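Aminotransferase class-III (Ochrobactrum anthropi, PDB 5GHG) probably acts as an omega-transaminase, moving amino groups between amines and carbonyl compounds with a pyridoxal-phosphate-type cofactor, bound here in its aminated form. Local coordinates at residues Glu259-Phe264 with Met285-Ser290; Leu289-Leu294 with Leu336-Ile341. The protein carries 1 engineered substitution. All blocks are in the same frame, centred on the assembly; numbering follows the deposited sequence.

Interaction 1: Glu259-Phe264 with Met285-Ser290; sequences EVICGF and MSKQLS. With PMP (4'-deoxy-4'-aminopyridoxal-5'-phosphate), chain C.
Val260 and Lys287 meet in the cofactor pocket of this class-III aminotransferase, where the loops following strands 254-258 and 282-285 converge on PMP. Val260 lies flat against one face of the pyridine ring, with CB and both methyls within van der Waals reach of it; CG1 is 3.5 Å from PMP C3. Turned anti to the backbone N (chi1 161°), CG1 also presses on the lysine chain, which crosses it at about a right angle: the 3.3 Å from Val260 CG1 to Lys287 CE is tighter than usual. The last torsion of the lysine (chi4 -91°) turns NZ toward the cofactor, 3.3 Å from PMP N4A. Lys287 NZ is hydrogen-bonded to Leu57 O and to Thr324 OG1 of the second subunit. Ile261 runs beside the same lysine, and its CD1 reaches PMP O3 at 3.1 Å.

Farther from the cofactor, Gln288 NE2 donates to Gly263 O (2.9 Å), the acceptor lying nearly in the amide plane, while Gln288 OE1 takes a bond from Arg266. Phe264 sets CZ 3.6 Å from Leu289 CD1 and makes an oblique Met-aromatic contact with Met285 SD. Two waters lie between the backbones: one joins Glu259 O to Ser286 N, the other accepts from Gln288 N and is within hydrogen-bonding distance of Val260 O (2.7 Å) and Gly263 O. With the pyridine ring backed by Val260 and the lysine amine close to the cofactor's amino group, the geometry is consistent with a lysine released from its internal aldimine, Lys287 being the probable Schiff-base lysine, as in relatives.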
ATOM      1  N   GLU B 259       1.956 -15.827   5.007  1.00  2.28           N
ATOM      2  CA  GLU B 259       3.117 -16.411   4.331  1.00  4.83           C
ATOM      3  C   GLU B 259       3.912 -15.380   3.542  1.00  4.32           C
ATOM      4  O   GLU B 259       4.612 -15.738   2.602  1.00  5.17           O
ATOM      5  CB  GLU B 259       2.681 -17.547   3.410  1.00  5.53           C
ATOM      6  CG  GLU B 259       2.004 -18.680   4.136  1.00  8.18           C
ATOM      7  CD  GLU B 259       2.844 -19.925   4.180  1.00 12.67           C
ATOM      8  OE1 GLU B 259       4.075 -19.845   3.895  1.00 15.53           O
ATOM      9  OE2 GLU B 259       2.274 -20.989   4.494  1.00  9.10           O
ATOM     10  N   VAL B 260       3.803 -14.104   3.906  1.00  4.09           N
ATOM     11  CA  VAL B 260       4.462 -13.054   3.145  1.00  4.74           C
ATOM     12  C   VAL B 260       5.973 -13.318   3.062  1.00  5.18           C
ATOM     13  O   VAL B 260       6.582 -13.153   2.010  1.00  6.27           O
ATOM     14  CB  VAL B 260       4.120 -11.682   3.757  1.00  6.02           C
ATOM     15  CG1 VAL B 260       5.101 -10.594   3.322  1.00  6.10           C
ATOM     16  CG2 VAL B 260       2.693 -11.292   3.363  1.00  5.64           C
ATOM     17  N   ILE B 261       6.578 -13.775   4.154  1.00  4.93           N
ATOM     18  CA  ILE B 261       7.977 -14.158   4.110  1.00  5.31           C
ATOM     19  C   ILE B 261       8.161 -15.649   3.794  1.00  7.65           C
ATOM     20  O   ILE B 261       9.050 -16.026   3.023  1.00  8.34           O
ATOM     21  CB  ILE B 261       8.701 -13.783   5.410  1.00  6.09           C
ATOM     22  CG1 ILE B 261       8.906 -12.264   5.489  1.00  6.90           C
ATOM     23  CG2 ILE B 261      10.027 -14.533   5.500  1.00  9.56           C
ATOM     24  CD1 ILE B 261       9.399 -11.795   6.845  1.00 10.88           C
ATOM     25  N   CYS B 262       7.363 -16.525   4.381  1.00  6.33           N
ATOM     26  CA  CYS B 262       7.644 -17.955   4.227  1.00  8.10           C
ATOM     27  C   CYS B 262       7.300 -18.482   2.843  1.00  7.91           C
ATOM     28  O   CYS B 262       7.761 -19.572   2.476  1.00 10.40           O
ATOM     29  CB  CYS B 262       6.887 -18.748   5.306  1.00  8.72           C
ATOM     30  SG  CYS B 262       7.421 -18.309   7.003  1.00 18.94           S
ATOM     31  N   GLY B 263       6.503 -17.763   2.067  1.00  8.04           N
ATOM     32  CA  GLY B 263       5.987 -18.311   0.824  1.00  6.62           C
ATOM     33  C   GLY B 263       7.058 -18.454  -0.244  1.00  9.29           C
ATOM     34  O   GLY B 263       8.050 -17.712  -0.279  1.00  8.92           O
ATOM     35  N   PHE B 264       6.854 -19.445  -1.109  1.00  6.91           N
ATOM     36  CA  PHE B 264       7.653 -19.677  -2.312  1.00  6.83           C
ATOM     37  C   PHE B 264       9.071 -20.133  -2.007  1.00  8.79           C
ATOM     38  O   PHE B 264      10.022 -19.689  -2.637  1.00  8.00           O
ATOM     39  CB  PHE B 264       7.614 -18.439  -3.219  1.00  8.85           C
ATOM     40  CG  PHE B 264       6.208 -18.002  -3.537  1.00  8.71           C
ATOM     41  CD1 PHE B 264       5.420 -18.756  -4.399  1.00 12.80           C
ATOM     42  CD2 PHE B 264       5.637 -16.914  -2.906  1.00 11.94           C
ATOM     43  CE1 PHE B 264       4.094 -18.383  -4.656  1.00 13.63           C
ATOM     44  CE2 PHE B 264       4.326 -16.533  -3.152  1.00  9.12           C
ATOM     45  CZ  PHE B 264       3.554 -17.272  -4.024  1.00 12.03           C
ATOM     46  N   MET B 285       0.160 -13.733   0.800  1.00  3.87           N
ATOM     47  CA  MET B 285       1.432 -13.837   0.102  1.00  6.24           C
ATOM     48  C   MET B 285       1.899 -12.460  -0.371  1.00  8.66           C
ATOM     49  O   MET B 285       1.090 -11.577  -0.655  1.00  6.98           O
ATOM     50  CB  MET B 285       1.326 -14.740  -1.124  1.00  4.77           C
ATOM     51  CG  MET B 285       1.014 -16.181  -0.807  1.00 10.11           C
ATOM     52  SD  MET B 285       0.205 -16.986  -2.223  1.00 13.67           S
ATOM     53  CE  MET B 285      -1.478 -16.374  -2.070  1.00 15.61           C
ATOM     54  N   SER B 286       3.214 -12.299  -0.459  1.00 10.55           N
ATOM     55  CA  SER B 286       3.805 -11.152  -1.119  1.00 11.32           C
ATOM     56  C   SER B 286       5.283 -11.440  -1.378  1.00 11.50           C
ATOM     57  O   SER B 286       5.690 -12.609  -1.398  1.00 11.86           O
ATOM     58  CB  SER B 286       3.619  -9.885  -0.281  1.00  6.81           C
ATOM     59  OG  SER B 286       4.115  -8.739  -0.975  1.00 11.51           O
ATOM     60  N   LYS B 287       6.079 -10.398  -1.584  1.00 10.30           N
ATOM     61  CA  LYS B 287       7.541 -10.527  -1.558  1.00  7.97           C
ATOM     62  C   LYS B 287       8.064 -11.501  -2.591  1.00  6.55           C
ATOM     63  O   LYS B 287       8.220 -11.126  -3.762  1.00  6.04           O
ATOM     64  CB  LYS B 287       8.014 -10.921  -0.165  1.00  8.91           C
ATOM     65  CG  LYS B 287       7.997  -9.758   0.828  1.00  7.15           C
ATOM     66  CD  LYS B 287       8.578 -10.214   2.164  1.00  8.04           C
ATOM     67  CE  LYS B 287       8.134  -9.302   3.295  1.00 12.89           C
ATOM     68  NZ  LYS B 287       9.036  -8.195   3.566  1.00 16.60           N
ATOM     69  N   GLN B 288       8.348 -12.754  -2.193  1.00  4.97           N
ATOM     70  CA  GLN B 288       8.915 -13.672  -3.173  1.00  6.89           C
ATOM     71  C   GLN B 288       7.931 -14.015  -4.281  1.00  6.54           C
ATOM     72  O   GLN B 288       8.337 -14.605  -5.279  1.00  6.20           O
ATOM     73  CB  GLN B 288       9.420 -14.964  -2.512  1.00  8.15           C
ATOM     74  CG  GLN B 288      10.520 -14.721  -1.485  1.00  9.40           C
ATOM     75  CD  GLN B 288      11.405 -15.931  -1.236  1.00 12.56           C
ATOM     76  OE1 GLN B 288      12.631 -15.831  -1.315  1.00 10.23           O
ATOM     77  NE2 GLN B 288      10.799 -17.074  -0.923  1.00  7.72           N
ATOM     78  N   LEU B 289       6.653 -13.676  -4.117  1.00  7.22           N
ATOM     79  CA  LEU B 289       5.688 -13.793  -5.206  1.00  6.39           C
ATOM     80  C   LEU B 289       6.206 -13.141  -6.487  1.00  5.78           C
ATOM     81  O   LEU B 289       6.045 -13.682  -7.588  1.00  5.72           O
ATOM     82  CB  LEU B 289       4.369 -13.149  -4.772  1.00  7.32           C
ATOM     83  CG  LEU B 289       3.226 -13.063  -5.774  1.00  8.24           C
ATOM     84  CD1 LEU B 289       2.801 -14.457  -6.212  1.00  7.64           C
ATOM     85  CD2 LEU B 289       2.045 -12.295  -5.173  1.00  6.94           C
ATOM     86  N   SER B 290       6.857 -11.983  -6.365  1.00  5.50           N
ATOM     87  CA  SER B 290       7.451 -11.310  -7.511  1.00  3.97           C
ATOM     88  C   SER B 290       8.944 -11.082  -7.340  1.00  4.58           C
ATOM     89  O   SER B 290       9.550 -10.352  -8.147  1.00  4.29           O
ATOM     90  CB  SER B 290       6.749  -9.969  -7.771  1.00  5.82           C
ATOM     91  OG  SER B 290       7.081  -9.030  -6.737  1.00  6.30           O
TER
HETATM   92  N1  PMP C 501       3.327  -9.827   6.768  1.00  6.58           N
HETATM   93  C2  PMP C 501       4.619 -10.214   6.956  1.00  5.51           C
HETATM   94  C2A PMP C 501       4.888 -11.546   7.590  1.00  8.48           C
HETATM   95  C3  PMP C 501       5.696  -9.374   6.600  1.00 12.04           C
HETATM   96  O3  PMP C 501       6.970  -9.790   6.893  1.00 15.43           O
HETATM   97  C4  PMP C 501       5.431  -8.114   5.986  1.00  9.85           C
HETATM   98  C4A PMP C 501       6.521  -7.178   5.493  1.00 15.20           C
HETATM   99  N4A PMP C 501       7.676  -7.083   6.348  1.00 20.42           N
HETATM  100  C5  PMP C 501       4.069  -7.759   5.792  1.00  7.08           C
HETATM  101  C6  PMP C 501       3.053  -8.641   6.126  1.00  4.82           C
HETATM  102  C5A PMP C 501       3.665  -6.445   5.195  1.00  4.42           C
HETATM  103  O4P PMP C 501       4.025  -6.394   3.813  1.00  8.47           O
HETATM  104  P   PMP C 501       4.278  -4.932   3.114  1.00  9.27           P
HETATM  105  O1P PMP C 501       3.124  -4.050   3.429  1.00  7.47           O
HETATM  106  O2P PMP C 501       4.401  -5.264   1.637  1.00 10.53           O
HETATM  107  O3P PMP C 501       5.544  -4.335   3.686  1.00  7.89           O
HETATM  108  O   HOH W   1       4.607 -14.882  -0.091  1.00  6.81           O
HETATM  109  O   HOH W   2       7.454 -14.794   0.084  1.00  9.38           O

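Interaction 2: Leu289-Leu294 with Leu336-Ile341; sequences LSSSYL and LENLAI
Asn338, on helix 329-344, reaches into the tight turn formed by Ser290 to Tyr293. Its CB lies 3.8 Å from Leu289 O. With CG anti to the backbone N (chi1 179°), the side chain extends from the helix until CG rests 3.7 Å from the carbonyl carbon, C, of Ser290. There the two ends of the amide part. OD1 accepts a short bond from Ser291 OG (2.6 Å), the donor tilted 30° from the carbonyl plane; that hydroxyl is also hydrogen-bonded to Val62 N. ND2 gives a weak, bent bond to Leu289 O (3.0 Å, 134°) and has another weak partner in Gln288 O. With both ends engaged, the amide is hindered from flipping. Were Asn338 replaced by alanine, the Ser291 hydroxyl would probably lose its acceptor and a gap would open between helix and turn.

Next to this polar grip, Leu339 brings CD1 to within 4.2 Å of Leu289 CD1, a looser apolar contact. Ser290 OG donates to Leu294 O at 2.7 Å, just past the turn, and Ser292 O is hydrogen-bonded to His328 NE2 of the second subunit. A helix side-chain amide thus grips the Ser291 hydroxyl and, weakly, the backbone leading into a type I' beta turn, joining helix 329-344 to the connection between the neighbouring antiparallel strands 282-285 and 297-301.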
ATOM      1  N   LEU B 289       6.653 -13.676  -4.117  1.00  7.22           N
ATOM      2  CA  LEU B 289       5.688 -13.793  -5.206  1.00  6.39           C
ATOM      3  C   LEU B 289       6.206 -13.141  -6.487  1.00  5.78           C
ATOM      4  O   LEU B 289       6.045 -13.682  -7.588  1.00  5.72           O
ATOM      5  CB  LEU B 289       4.369 -13.149  -4.772  1.00  7.32           C
ATOM      6  CG  LEU B 289       3.226 -13.063  -5.774  1.00  8.24           C
ATOM      7  CD1 LEU B 289       2.801 -14.457  -6.212  1.00  7.64           C
ATOM      8  CD2 LEU B 289       2.045 -12.295  -5.173  1.00  6.94           C
ATOM      9  N   SER B 290       6.857 -11.983  -6.365  1.00  5.50           N
ATOM     10  CA  SER B 290       7.451 -11.310  -7.511  1.00  3.97           C
ATOM     11  C   SER B 290       8.944 -11.082  -7.340  1.00  4.58           C
ATOM     12  O   SER B 290       9.550 -10.352  -8.147  1.00  4.29           O
ATOM     13  CB  SER B 290       6.749  -9.969  -7.771  1.00  5.82           C
ATOM     14  OG  SER B 290       7.081  -9.030  -6.737  1.00  6.30           O
ATOM     15  N   SER B 291       9.551 -11.668  -6.306  1.00  2.76           N
ATOM     16  CA  SER B 291      10.910 -11.319  -5.886  1.00  3.71           C
ATOM     17  C   SER B 291      11.067  -9.813  -5.667  1.00  3.60           C
ATOM     18  O   SER B 291      12.165  -9.263  -5.799  1.00  2.40           O
ATOM     19  CB  SER B 291      11.953 -11.834  -6.898  1.00  3.33           C
ATOM     20  OG  SER B 291      11.999 -13.248  -6.864  1.00  3.33           O
ATOM     21  N   SER B 292       9.969  -9.136  -5.355  1.00  2.40           N
ATOM     22  CA  SER B 292       9.930  -7.677  -5.183  1.00  3.01           C
ATOM     23  C   SER B 292      10.330  -6.905  -6.439  1.00  2.77           C
ATOM     24  O   SER B 292      10.623  -5.712  -6.360  1.00  3.04           O
ATOM     25  CB  SER B 292      10.810  -7.236  -4.005  1.00  4.82           C
ATOM     26  OG  SER B 292      10.211  -7.612  -2.781  1.00  7.77           O
ATOM     27  N   TYR B 293      10.372  -7.543  -7.611  1.00  2.29           N
ATOM     28  CA  TYR B 293      10.725  -6.790  -8.816  1.00  2.43           C
ATOM     29  C   TYR B 293       9.665  -5.753  -9.147  1.00  2.89           C
ATOM     30  O   TYR B 293       9.967  -4.733  -9.782  1.00  2.61           O
ATOM     31  CB  TYR B 293      10.969  -7.723  -9.988  1.00  2.00           C
ATOM     32  CG  TYR B 293      12.389  -8.232 -10.089  1.00  2.92           C
ATOM     33  CD1 TYR B 293      13.016  -8.830  -9.005  1.00  2.03           C
ATOM     34  CD2 TYR B 293      13.103  -8.141 -11.289  1.00  2.00           C
ATOM     35  CE1 TYR B 293      14.322  -9.319  -9.100  1.00  2.81           C
ATOM     36  CE2 TYR B 293      14.404  -8.636 -11.395  1.00  2.91           C
ATOM     37  CZ  TYR B 293      15.013  -9.214 -10.308  1.00  2.53           C
ATOM     38  OH  TYR B 293      16.307  -9.693 -10.408  1.00  2.21           O
ATOM     39  N   LEU B 294       8.421  -6.003  -8.731  1.00  2.17           N
ATOM     40  CA  LEU B 294       7.349  -5.023  -8.740  1.00  2.58           C
ATOM     41  C   LEU B 294       6.467  -5.299  -7.526  1.00  3.77           C
ATOM     42  O   LEU B 294       6.386  -6.440  -7.081  1.00  4.37           O
ATOM     43  CB  LEU B 294       6.494  -5.090 -10.016  1.00  2.00           C
ATOM     44  CG  LEU B 294       7.146  -4.577 -11.288  1.00  3.23           C
ATOM     45  CD1 LEU B 294       6.189  -4.667 -12.467  1.00  2.52           C
ATOM     46  CD2 LEU B 294       7.607  -3.121 -11.075  1.00  2.16           C
ATOM     47  N   LEU B 336       4.022 -13.864 -12.475  1.00  4.85           N
ATOM     48  CA  LEU B 336       3.881 -15.127 -13.193  1.00  7.11           C
ATOM     49  C   LEU B 336       5.228 -15.632 -13.701  1.00  7.15           C
ATOM     50  O   LEU B 336       5.541 -16.821 -13.587  1.00  4.82           O
ATOM     51  CB  LEU B 336       2.919 -14.964 -14.363  1.00  7.89           C
ATOM     52  CG  LEU B 336       1.451 -15.229 -14.095  1.00 15.48           C
ATOM     53  CD1 LEU B 336       0.620 -14.630 -15.245  1.00 18.41           C
ATOM     54  CD2 LEU B 336       1.199 -16.728 -13.945  1.00 12.13           C
ATOM     55  N   GLU B 337       6.021 -14.744 -14.305  1.00  6.30           N
ATOM     56  CA  GLU B 337       7.328 -15.145 -14.799  1.00  6.28           C
ATOM     57  C   GLU B 337       8.278 -15.479 -13.652  1.00  5.98           C
ATOM     58  O   GLU B 337       9.109 -16.394 -13.768  1.00  5.24           O
ATOM     59  CB  GLU B 337       7.922 -14.067 -15.682  1.00  7.00           C
ATOM     60  CG  GLU B 337       9.291 -14.401 -16.227  1.00  9.37           C
ATOM     61  CD  GLU B 337       9.240 -15.311 -17.431  1.00 21.60           C
ATOM     62  OE1 GLU B 337       8.122 -15.669 -17.849  1.00 17.49           O
ATOM     63  OE2 GLU B 337      10.314 -15.660 -17.967  1.00 25.30           O
ATOM     64  N   ASN B 338       8.158 -14.769 -12.532  1.00  4.61           N
ATOM     65  CA  ASN B 338       8.960 -15.103 -11.351  1.00  4.63           C
ATOM     66  C   ASN B 338       8.640 -16.527 -10.862  1.00  5.98           C
ATOM     67  O   ASN B 338       9.548 -17.319 -10.556  1.00  4.16           O
ATOM     68  CB  ASN B 338       8.728 -14.062 -10.262  1.00  3.37           C
ATOM     69  CG  ASN B 338       9.499 -14.346  -8.986  1.00  5.06           C
ATOM     70  OD1 ASN B 338      10.716 -14.166  -8.931  1.00  5.68           O
ATOM     71  ND2 ASN B 338       8.790 -14.772  -7.943  1.00  3.82           N
ATOM     72  N   LEU B 339       7.364 -16.873 -10.806  1.00  6.63           N
ATOM     73  CA  LEU B 339       6.993 -18.218 -10.359  1.00  8.50           C
ATOM     74  C   LEU B 339       7.496 -19.274 -11.333  1.00  7.69           C
ATOM     75  O   LEU B 339       7.961 -20.347 -10.919  1.00  8.47           O
ATOM     76  CB  LEU B 339       5.487 -18.313 -10.177  1.00  4.24           C
ATOM     77  CG  LEU B 339       4.944 -17.384  -9.088  1.00  6.40           C
ATOM     78  CD1 LEU B 339       3.441 -17.494  -8.980  1.00  5.83           C
ATOM     79  CD2 LEU B 339       5.614 -17.652  -7.757  1.00  7.16           C
ATOM     80  N   ALA B 340       7.436 -18.970 -12.626  1.00  5.71           N
ATOM     81  CA  ALA B 340       7.954 -19.880 -13.647  1.00  8.57           C
ATOM     82  C   ALA B 340       9.448 -20.121 -13.480  1.00  8.18           C
ATOM     83  O   ALA B 340       9.917 -21.251 -13.635  1.00  7.91           O
ATOM     84  CB  ALA B 340       7.649 -19.346 -15.045  1.00  8.82           C
ATOM     85  N   ILE B 341      10.208 -19.074 -13.149  1.00  6.99           N
ATOM     86  CA  ILE B 341      11.646 -19.227 -12.939  1.00  6.33           C
ATOM     87  C   ILE B 341      11.905 -20.120 -11.738  1.00  7.36           C
ATOM     88  O   ILE B 341      12.720 -21.047 -11.802  1.00  8.49           O
ATOM     89  CB  ILE B 341      12.331 -17.847 -12.780  1.00  8.33           C
ATOM     90  CG1 ILE B 341      12.299 -17.090 -14.117  1.00  9.34           C
ATOM     91  CG2 ILE B 341      13.778 -18.009 -12.314  1.00  7.88           C
ATOM     92  CD1 ILE B 341      12.650 -15.597 -13.990  1.00  8.90           C
TER

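Interactions 1 and 2 overlap at Leu289 and Ser290, where 285-290 runs on into 289-294, and their centres lie 10 Å apart. Interaction 1 touches PMP directly, whereas interaction 2 stands behind it: the side chain of Ser290 is about 10 Å from the cofactor. The chain closes on itself between them, Lys287 O probably accepting a hydrogen bond from Ser292 N (3.1 Å), which ties the backbone of the pocket lysine to the turn. An apolar bridge runs beside it, with Phe264 CE1 3.5 Å from Leu339 CD2. The loop 259-264 beside the cofactor is therefore linked, through 285-290, to helix 329-344 and the neighbourhood of the subunit interface.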